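Local coordinates for protein thermophilic dibenzothiophene desulfurization enzyme C (Paenibacillus sp. A11-2, PDB 5XDE) that probably oxidises dibenzothiophene at its sulfur, using reduced FMN and molecular oxygen, to the 5-oxide and on to the 5,5-dioxide, at residues R183-L188 with D225-T230; L205-T210 with W379-T384. All blocks are in the same frame, centred on the assembly; numbering follows the deposited sequence.

Contact 1. Residues R183-L188 with D225-T230; sequences RIVAAL and DELLGT
Leu228 lies against the strand at Ala186, CB to CB at 4.2 Å, and carries its CD1 methyl on over the backbone of Ala187 and Leu188. This is an isolated antiparallel beta bridge in the beta region of an acyl-CoA dehydrogenase-type fold, where the chain leaving strand 215-222 pairs briefly with strand 184-190 before helix 233-240. Ala187 and Leu227 form the non-hydrogen-bonded pair, their CA atoms 4.4 Å apart, and one backbone bond flanks it on each side. Leu228 N gives a nearly straight bond to Ala186 O (2.8 Å, 175° at the hydrogen), although it stands 34° off the carbonyl plane. Leu188 N reaches Glu226 O at 3.0 Å, in the carbonyl plane, and the same oxygen takes a CA-H...O contact from Ala187 CA.

The two leucines of the loop serve different sides. Leu227 sends CD2 to Val185 CG2 at 3.6 Å, the two side chains crossing at a slant, and also touches Val222. With CG anti to its carbonyl carbon (chi1 -70°), Leu228 instead extends along the strand towards Leu188, where it also touches Trp113 of helix 107-120 and Phe104 of helix 85-104. Glu226 brushes Leu188 O with its aliphatic CB and CG, while its carboxylate turns to a salt bridge with Arg193.

Beyond the bridge the backbones spread and water enters the gap: one molecule sits between Ile184 O and Thr230 O, and another, close to Gly229 O, accepts from Ala186 N at 3.0 Å.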
ATOM      1  N   ARG A 183     -12.188 -35.640 -25.193  1.00 31.32           N
ATOM      2  CA  ARG A 183     -11.338 -36.182 -24.142  1.00 31.02           C
ATOM      3  C   ARG A 183      -9.904 -35.691 -24.306  1.00 31.04           C
ATOM      4  O   ARG A 183      -9.357 -35.680 -25.413  1.00 30.99           O
ATOM      5  CB  ARG A 183     -11.368 -37.708 -24.165  1.00 32.02           C
ATOM      6  CG  ARG A 183     -12.676 -38.328 -23.693  1.00 34.40           C
ATOM      7  CD  ARG A 183     -12.565 -39.843 -23.666  1.00 35.31           C
ATOM      8  NE  ARG A 183     -12.169 -40.365 -24.974  1.00 41.19           N
ATOM      9  CZ  ARG A 183     -11.700 -41.592 -25.185  1.00 41.60           C
ATOM     10  NH1 ARG A 183     -11.559 -42.437 -24.172  1.00 37.88           N
ATOM     11  NH2 ARG A 183     -11.361 -41.971 -26.409  1.00 41.63           N
ATOM     12  N   ILE A 184      -9.292 -35.299 -23.191  1.00 27.33           N
ATOM     13  CA  ILE A 184      -7.952 -34.721 -23.225  1.00 29.90           C
ATOM     14  C   ILE A 184      -6.922 -35.838 -23.318  1.00 28.34           C
ATOM     15  O   ILE A 184      -6.807 -36.672 -22.415  1.00 27.12           O
ATOM     16  CB  ILE A 184      -7.695 -33.836 -21.997  1.00 29.85           C
ATOM     17  CG1 ILE A 184      -8.615 -32.616 -22.026  1.00 29.38           C
ATOM     18  CG2 ILE A 184      -6.237 -33.398 -21.952  1.00 27.91           C
ATOM     19  CD1 ILE A 184      -8.549 -31.778 -20.763  1.00 32.90           C
ATOM     20  N   VAL A 185      -6.150 -35.843 -24.403  1.00 27.69           N
ATOM     21  CA  VAL A 185      -5.031 -36.762 -24.564  1.00 26.93           C
ATOM     22  C   VAL A 185      -3.737 -36.006 -24.312  1.00 23.82           C
ATOM     23  O   VAL A 185      -3.569 -34.862 -24.763  1.00 25.98           O
ATOM     24  CB  VAL A 185      -5.026 -37.410 -25.961  1.00 30.17           C
ATOM     25  CG1 VAL A 185      -5.645 -36.478 -26.981  1.00 37.37           C
ATOM     26  CG2 VAL A 185      -3.609 -37.749 -26.363  1.00 32.19           C
ATOM     27  N   ALA A 186      -2.832 -36.629 -23.567  1.00 23.06           N
ATOM     28  CA  ALA A 186      -1.497 -36.099 -23.335  1.00 22.33           C
ATOM     29  C   ALA A 186      -0.484 -37.102 -23.857  1.00 23.48           C
ATOM     30  O   ALA A 186      -0.683 -38.314 -23.731  1.00 22.07           O
ATOM     31  CB  ALA A 186      -1.242 -35.827 -21.841  1.00 21.08           C
ATOM     32  N   ALA A 187       0.606 -36.598 -24.434  1.00 19.78           N
ATOM     33  CA  ALA A 187       1.622 -37.454 -25.024  1.00 21.32           C
ATOM     34  C   ALA A 187       2.990 -36.806 -24.853  1.00 21.02           C
ATOM     35  O   ALA A 187       3.106 -35.592 -24.684  1.00 22.82           O
ATOM     36  CB  ALA A 187       1.338 -37.715 -26.509  1.00 25.63           C
ATOM     37  N   LEU A 188       4.030 -37.635 -24.902  1.00 18.90           N
ATOM     38  CA  LEU A 188       5.415 -37.172 -24.847  1.00 19.49           C
ATOM     39  C   LEU A 188       6.082 -37.637 -26.133  1.00 23.13           C
ATOM     40  O   LEU A 188       6.300 -38.839 -26.323  1.00 25.05           O
ATOM     41  CB  LEU A 188       6.140 -37.705 -23.609  1.00 19.04           C
ATOM     42  CG  LEU A 188       7.531 -37.127 -23.318  1.00 17.35           C
ATOM     43  CD1 LEU A 188       7.428 -35.663 -22.867  1.00 19.85           C
ATOM     44  CD2 LEU A 188       8.326 -37.976 -22.302  1.00 17.01           C
ATOM     45  N   ASP A 225       2.663 -46.066 -27.110  1.00 25.16           N
ATOM     46  CA  ASP A 225       3.679 -46.060 -26.062  1.00 21.98           C
ATOM     47  C   ASP A 225       4.170 -44.653 -25.733  1.00 20.74           C
ATOM     48  O   ASP A 225       5.019 -44.499 -24.850  1.00 22.68           O
ATOM     49  CB  ASP A 225       4.857 -46.989 -26.425  1.00 25.52           C
ATOM     50  CG  ASP A 225       5.603 -46.574 -27.696  1.00 31.79           C
ATOM     51  OD1 ASP A 225       5.326 -45.503 -28.268  1.00 29.16           O
ATOM     52  OD2 ASP A 225       6.495 -47.342 -28.116  1.00 32.15           O
ATOM     53  N   GLU A 226       3.608 -43.636 -26.381  1.00 21.91           N
ATOM     54  CA  GLU A 226       3.876 -42.235 -26.087  1.00 22.70           C
ATOM     55  C   GLU A 226       2.730 -41.564 -25.345  1.00 20.76           C
ATOM     56  O   GLU A 226       2.881 -40.420 -24.896  1.00 21.68           O
ATOM     57  CB  GLU A 226       4.162 -41.482 -27.392  1.00 21.59           C
ATOM     58  CG  GLU A 226       5.443 -41.988 -28.051  1.00 23.39           C
ATOM     59  CD  GLU A 226       5.655 -41.500 -29.474  1.00 24.07           C
ATOM     60  OE1 GLU A 226       4.705 -41.002 -30.117  1.00 23.58           O
ATOM     61  OE2 GLU A 226       6.798 -41.643 -29.952  1.00 26.19           O
ATOM     62  N   LEU A 227       1.593 -42.243 -25.211  1.00 19.28           N
ATOM     63  CA  LEU A 227       0.435 -41.661 -24.555  1.00 17.37           C
ATOM     64  C   LEU A 227       0.627 -41.714 -23.049  1.00 23.08           C
ATOM     65  O   LEU A 227       1.103 -42.713 -22.506  1.00 21.04           O
ATOM     66  CB  LEU A 227      -0.835 -42.410 -24.955  1.00 21.41           C
ATOM     67  CG  LEU A 227      -1.276 -42.235 -26.410  1.00 19.74           C
ATOM     68  CD1 LEU A 227      -2.410 -43.204 -26.739  1.00 27.63           C
ATOM     69  CD2 LEU A 227      -1.709 -40.803 -26.681  1.00 26.57           C
ATOM     70  N   LEU A 228       0.269 -40.624 -22.381  1.00 19.87           N
ATOM     71  CA  LEU A 228       0.399 -40.526 -20.933  1.00 19.81           C
ATOM     72  C   LEU A 228      -0.978 -40.843 -20.353  1.00 20.82           C
ATOM     73  O   LEU A 228      -1.815 -39.963 -20.176  1.00 24.17           O
ATOM     74  CB  LEU A 228       0.911 -39.144 -20.540  1.00 19.64           C
ATOM     75  CG  LEU A 228       2.385 -38.922 -20.936  1.00 17.71           C
ATOM     76  CD1 LEU A 228       2.780 -37.438 -20.949  1.00 22.01           C
ATOM     77  CD2 LEU A 228       3.309 -39.715 -20.015  1.00 20.65           C
ATOM     78  N   GLY A 229      -1.209 -42.125 -20.080  1.00 22.49           N
ATOM     79  CA  GLY A 229      -2.524 -42.594 -19.692  1.00 23.88           C
ATOM     80  C   GLY A 229      -3.483 -42.632 -20.867  1.00 25.33           C
ATOM     81  O   GLY A 229      -3.165 -42.254 -21.998  1.00 23.62           O
ATOM     82  N   THR A 230      -4.700 -43.098 -20.586  1.00 23.55           N
ATOM     83  CA  THR A 230      -5.720 -43.141 -21.617  1.00 27.67           C
ATOM     84  C   THR A 230      -6.299 -41.749 -21.850  1.00 27.01           C
ATOM     85  O   THR A 230      -6.220 -40.874 -20.985  1.00 26.30           O
ATOM     86  CB  THR A 230      -6.837 -44.114 -21.229  1.00 29.03           C
ATOM     87  OG1 THR A 230      -7.326 -43.792 -19.923  1.00 27.83           O
ATOM     88  CG2 THR A 230      -6.323 -45.530 -21.211  1.00 27.14           C
TER
HETATM   89  O   HOH W   1      -5.437 -37.994 -20.255  1.00 23.55           O
HETATM   90  O   HOH W   2      -3.655 -39.294 -22.596  1.00 26.31           O

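Contact 2. Residues L205-T210 with W379-T384; sequences LGMRQT and WRDART
The guanidinium of Arg380 takes Leu205 O at its edge, 9° out of its plane, through an NH1 bond of 2.9 Å; Asp376 and Glu36 hold NE and NH2 in salt bridges. On the indole of Trp379, Arg383 CB lies 3.9 Å above the plane, over the centre of one face, Leu205 CD2 approaches CZ3 obliquely, and the ring stacks on Trp379 of the second subunit. A leucine in place of Arg380 would probably leave Leu205 O without this donor and take from Asp376 and Glu36 the charge Arg380 offers.

Gly206 CA comes to 3.4 Å from Arg380 O, where a CB would collide. Thr384, its OG1 beside its backbone N (chi1 -66°), donates to Arg380 O one turn back and receives a weak bond from Gly206 N at 2.9 Å. Met207 N donates to Asp381 OD1 at 2.8 Å, on the anti side of the carboxylate and 31° out of its plane; OD1 also accepts from a water held by Arg208 N. Met207 bends at chi2, bringing CE to 3.5 Å from Asp381 O. This docks a middle-domain loop on a C-terminal-domain helix beside the flavin, the Met207 side chain about 4 Å from FMN, in an acyl-CoA dehydrogenase fold.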
ATOM      1  N   LEU A 205       8.446  -8.401 -23.625  1.00 22.29           N
ATOM      2  CA  LEU A 205       9.018  -7.363 -22.769  1.00 19.47           C
ATOM      3  C   LEU A 205      10.120  -7.936 -21.891  1.00 16.97           C
ATOM      4  O   LEU A 205      11.241  -7.408 -21.851  1.00 17.37           O
ATOM      5  CB  LEU A 205       7.922  -6.728 -21.906  1.00 17.63           C
ATOM      6  CG  LEU A 205       8.385  -5.756 -20.813  1.00 18.06           C
ATOM      7  CD1 LEU A 205       8.968  -4.490 -21.420  1.00 18.92           C
ATOM      8  CD2 LEU A 205       7.233  -5.404 -19.876  1.00 18.53           C
ATOM      9  N   GLY A 206       9.814  -9.019 -21.178  1.00 15.76           N
ATOM     10  CA  GLY A 206      10.747  -9.744 -20.340  1.00 19.20           C
ATOM     11  C   GLY A 206      10.630 -11.218 -20.673  1.00 16.56           C
ATOM     12  O   GLY A 206       9.891 -11.562 -21.600  1.00 18.51           O
ATOM     13  N   MET A 207      11.312 -12.083 -19.921  1.00 17.81           N
ATOM     14  CA  MET A 207      11.342 -13.519 -20.216  1.00 20.44           C
ATOM     15  C   MET A 207      11.744 -13.747 -21.669  1.00 21.60           C
ATOM     16  O   MET A 207      11.211 -14.612 -22.373  1.00 22.65           O
ATOM     17  CB  MET A 207       9.994 -14.170 -19.893  1.00 21.88           C
ATOM     18  CG  MET A 207       9.554 -13.967 -18.429  1.00 22.33           C
ATOM     19  SD  MET A 207      10.769 -14.601 -17.291  1.00 34.93           S
ATOM     20  CE  MET A 207       9.913 -14.660 -15.731  1.00 32.48           C
ATOM     21  N   ARG A 208      12.732 -12.970 -22.117  1.00 19.69           N
ATOM     22  CA  ARG A 208      13.010 -12.859 -23.540  1.00 21.58           C
ATOM     23  C   ARG A 208      13.710 -14.084 -24.120  1.00 21.82           C
ATOM     24  O   ARG A 208      13.786 -14.194 -25.347  1.00 25.67           O
ATOM     25  CB  ARG A 208      13.843 -11.599 -23.811  1.00 20.06           C
ATOM     26  CG  ARG A 208      13.008 -10.318 -23.758  1.00 18.71           C
ATOM     27  CD  ARG A 208      13.796  -9.072 -24.138  1.00 23.14           C
ATOM     28  NE  ARG A 208      14.451  -9.192 -25.443  1.00 25.44           N
ATOM     29  CZ  ARG A 208      13.825  -9.130 -26.616  1.00 26.61           C
ATOM     30  NH1 ARG A 208      12.511  -8.951 -26.670  1.00 29.76           N
ATOM     31  NH2 ARG A 208      14.515  -9.249 -27.744  1.00 27.63           N
ATOM     32  N   GLN A 209      14.207 -15.006 -23.292  1.00 19.84           N
ATOM     33  CA  GLN A 209      14.880 -16.198 -23.805  1.00 19.60           C
ATOM     34  C   GLN A 209      14.150 -17.489 -23.443  1.00 22.70           C
ATOM     35  O   GLN A 209      14.769 -18.559 -23.432  1.00 24.79           O
ATOM     36  CB  GLN A 209      16.333 -16.246 -23.330  1.00 18.82           C
ATOM     37  CG  GLN A 209      17.210 -15.223 -24.071  1.00 22.37           C
ATOM     38  CD  GLN A 209      18.682 -15.556 -24.045  1.00 21.75           C
ATOM     39  OE1 GLN A 209      19.305 -15.585 -22.992  1.00 22.21           O
ATOM     40  NE2 GLN A 209      19.249 -15.812 -25.222  1.00 26.29           N
ATOM     41  N   THR A 210      12.842 -17.420 -23.174  1.00 24.52           N
ATOM     42  CA  THR A 210      12.097 -18.626 -22.824  1.00 24.57           C
ATOM     43  C   THR A 210      11.528 -19.359 -24.035  1.00 28.76           C
ATOM     44  O   THR A 210      11.018 -20.477 -23.878  1.00 29.88           O
ATOM     45  CB  THR A 210      10.945 -18.309 -21.850  1.00 21.12           C
ATOM     46  OG1 THR A 210      10.024 -17.392 -22.450  1.00 22.21           O
ATOM     47  CG2 THR A 210      11.478 -17.736 -20.545  1.00 22.46           C
ATOM     48  N   TRP A 379      12.364  -6.059 -13.347  1.00 11.69           N
ATOM     49  CA  TRP A 379      10.954  -5.698 -13.460  1.00 12.66           C
ATOM     50  C   TRP A 379      10.361  -6.244 -14.756  1.00 12.97           C
ATOM     51  O   TRP A 379       9.232  -6.757 -14.773  1.00 14.61           O
ATOM     52  CB  TRP A 379      10.783  -4.171 -13.369  1.00 13.84           C
ATOM     53  CG  TRP A 379       9.362  -3.709 -13.633  1.00 14.39           C
ATOM     54  CD1 TRP A 379       8.332  -3.623 -12.715  1.00 15.84           C
ATOM     55  CD2 TRP A 379       8.811  -3.272 -14.887  1.00 12.00           C
ATOM     56  NE1 TRP A 379       7.184  -3.184 -13.332  1.00 14.07           N
ATOM     57  CE2 TRP A 379       7.446  -2.961 -14.662  1.00 13.24           C
ATOM     58  CE3 TRP A 379       9.325  -3.152 -16.190  1.00 13.19           C
ATOM     59  CZ2 TRP A 379       6.610  -2.500 -15.673  1.00 14.08           C
ATOM     60  CZ3 TRP A 379       8.486  -2.686 -17.202  1.00 14.48           C
ATOM     61  CH2 TRP A 379       7.142  -2.381 -16.943  1.00 15.67           C
ATOM     62  N   ARG A 380      11.109  -6.156 -15.863  1.00 13.73           N
ATOM     63  CA  ARG A 380      10.556  -6.615 -17.138  1.00 15.14           C
ATOM     64  C   ARG A 380      10.237  -8.102 -17.100  1.00 14.89           C
ATOM     65  O   ARG A 380       9.192  -8.533 -17.616  1.00 14.53           O
ATOM     66  CB  ARG A 380      11.518  -6.314 -18.293  1.00 12.92           C
ATOM     67  CG  ARG A 380      11.546  -4.848 -18.708  1.00 14.70           C
ATOM     68  CD  ARG A 380      12.313  -4.636 -20.019  1.00 15.33           C
ATOM     69  NE  ARG A 380      13.766  -4.763 -19.860  1.00 15.21           N
ATOM     70  CZ  ARG A 380      14.478  -5.834 -20.224  1.00 17.67           C
ATOM     71  NH1 ARG A 380      13.874  -6.890 -20.773  1.00 15.95           N
ATOM     72  NH2 ARG A 380      15.797  -5.847 -20.056  1.00 17.37           N
ATOM     73  N   ASP A 381      11.124  -8.894 -16.498  1.00 17.20           N
ATOM     74  CA  ASP A 381      10.900 -10.334 -16.377  1.00 16.21           C
ATOM     75  C   ASP A 381       9.712 -10.614 -15.467  1.00 16.45           C
ATOM     76  O   ASP A 381       8.783 -11.338 -15.841  1.00 18.87           O
ATOM     77  CB  ASP A 381      12.159 -11.025 -15.843  1.00 16.11           C
ATOM     78  CG  ASP A 381      13.305 -11.042 -16.853  1.00 14.39           C
ATOM     79  OD1 ASP A 381      13.011 -10.929 -18.064  1.00 16.20           O
ATOM     80  OD2 ASP A 381      14.483 -11.168 -16.411  1.00 14.62           O
ATOM     81  N   ALA A 382       9.731 -10.042 -14.260  1.00 14.49           N
ATOM     82  CA  ALA A 382       8.647 -10.293 -13.317  1.00 15.08           C
ATOM     83  C   ALA A 382       7.324  -9.796 -13.868  1.00 18.52           C
ATOM     84  O   ALA A 382       6.307 -10.499 -13.787  1.00 18.78           O
ATOM     85  CB  ALA A 382       8.952  -9.636 -11.975  1.00 16.96           C
ATOM     86  N   ARG A 383       7.310  -8.583 -14.430  1.00 15.25           N
ATOM     87  CA  ARG A 383       6.064  -8.025 -14.948  1.00 16.06           C
ATOM     88  C   ARG A 383       5.478  -8.881 -16.065  1.00 17.32           C
ATOM     89  O   ARG A 383       4.246  -8.967 -16.202  1.00 16.26           O
ATOM     90  CB  ARG A 383       6.300  -6.588 -15.431  1.00 14.74           C
ATOM     91  CG  ARG A 383       5.049  -5.895 -16.012  1.00 15.59           C
ATOM     92  CD  ARG A 383       3.969  -5.566 -14.955  1.00 13.91           C
ATOM     93  NE  ARG A 383       3.273  -6.768 -14.469  1.00 16.37           N
ATOM     94  CZ  ARG A 383       2.360  -6.768 -13.501  1.00 15.54           C
ATOM     95  NH1 ARG A 383       2.000  -5.626 -12.913  1.00 16.76           N
ATOM     96  NH2 ARG A 383       1.819  -7.914 -13.101  1.00 17.52           N
ATOM     97  N   THR A 384       6.336  -9.523 -16.871  1.00 16.45           N
ATOM     98  CA  THR A 384       5.843 -10.359 -17.959  1.00 17.70           C
ATOM     99  C   THR A 384       5.265 -11.657 -17.417  1.00 18.29           C
ATOM    100  O   THR A 384       4.125 -12.020 -17.732  1.00 21.20           O
ATOM    101  CB  THR A 384       6.976 -10.635 -18.961  1.00 18.72           C
ATOM    102  OG1 THR A 384       7.359  -9.406 -19.597  1.00 17.37           O
ATOM    103  CG2 THR A 384       6.534 -11.639 -20.031  1.00 19.45           C
TER
HETATM  104  O   HOH W   3      14.466 -11.325 -20.297  1.00 19.35           O

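In the fold
The segments alternate along the chain: 183-188, 205-210, 225-230 and finally 379-384. Strand 215-222 ties them together, since the loop of contact 2 precedes it and the loop of contact 1 follows it. The contact centres are 31 Å apart, on opposite sides of the chain's centre, with nearest atoms about 16 Å apart. Contact 1 joins strand 184-190 to the loop after strand 215-222, and no other subunit touches it; contact 2 joins the beta region to helix 376-385 and borders the second subunit. Both pack against helix 85-104, contact 1 also against helix 107-120. The Ile184 side chain is about 12 Å from FMN, making contact 1 the more remote from the cofactor.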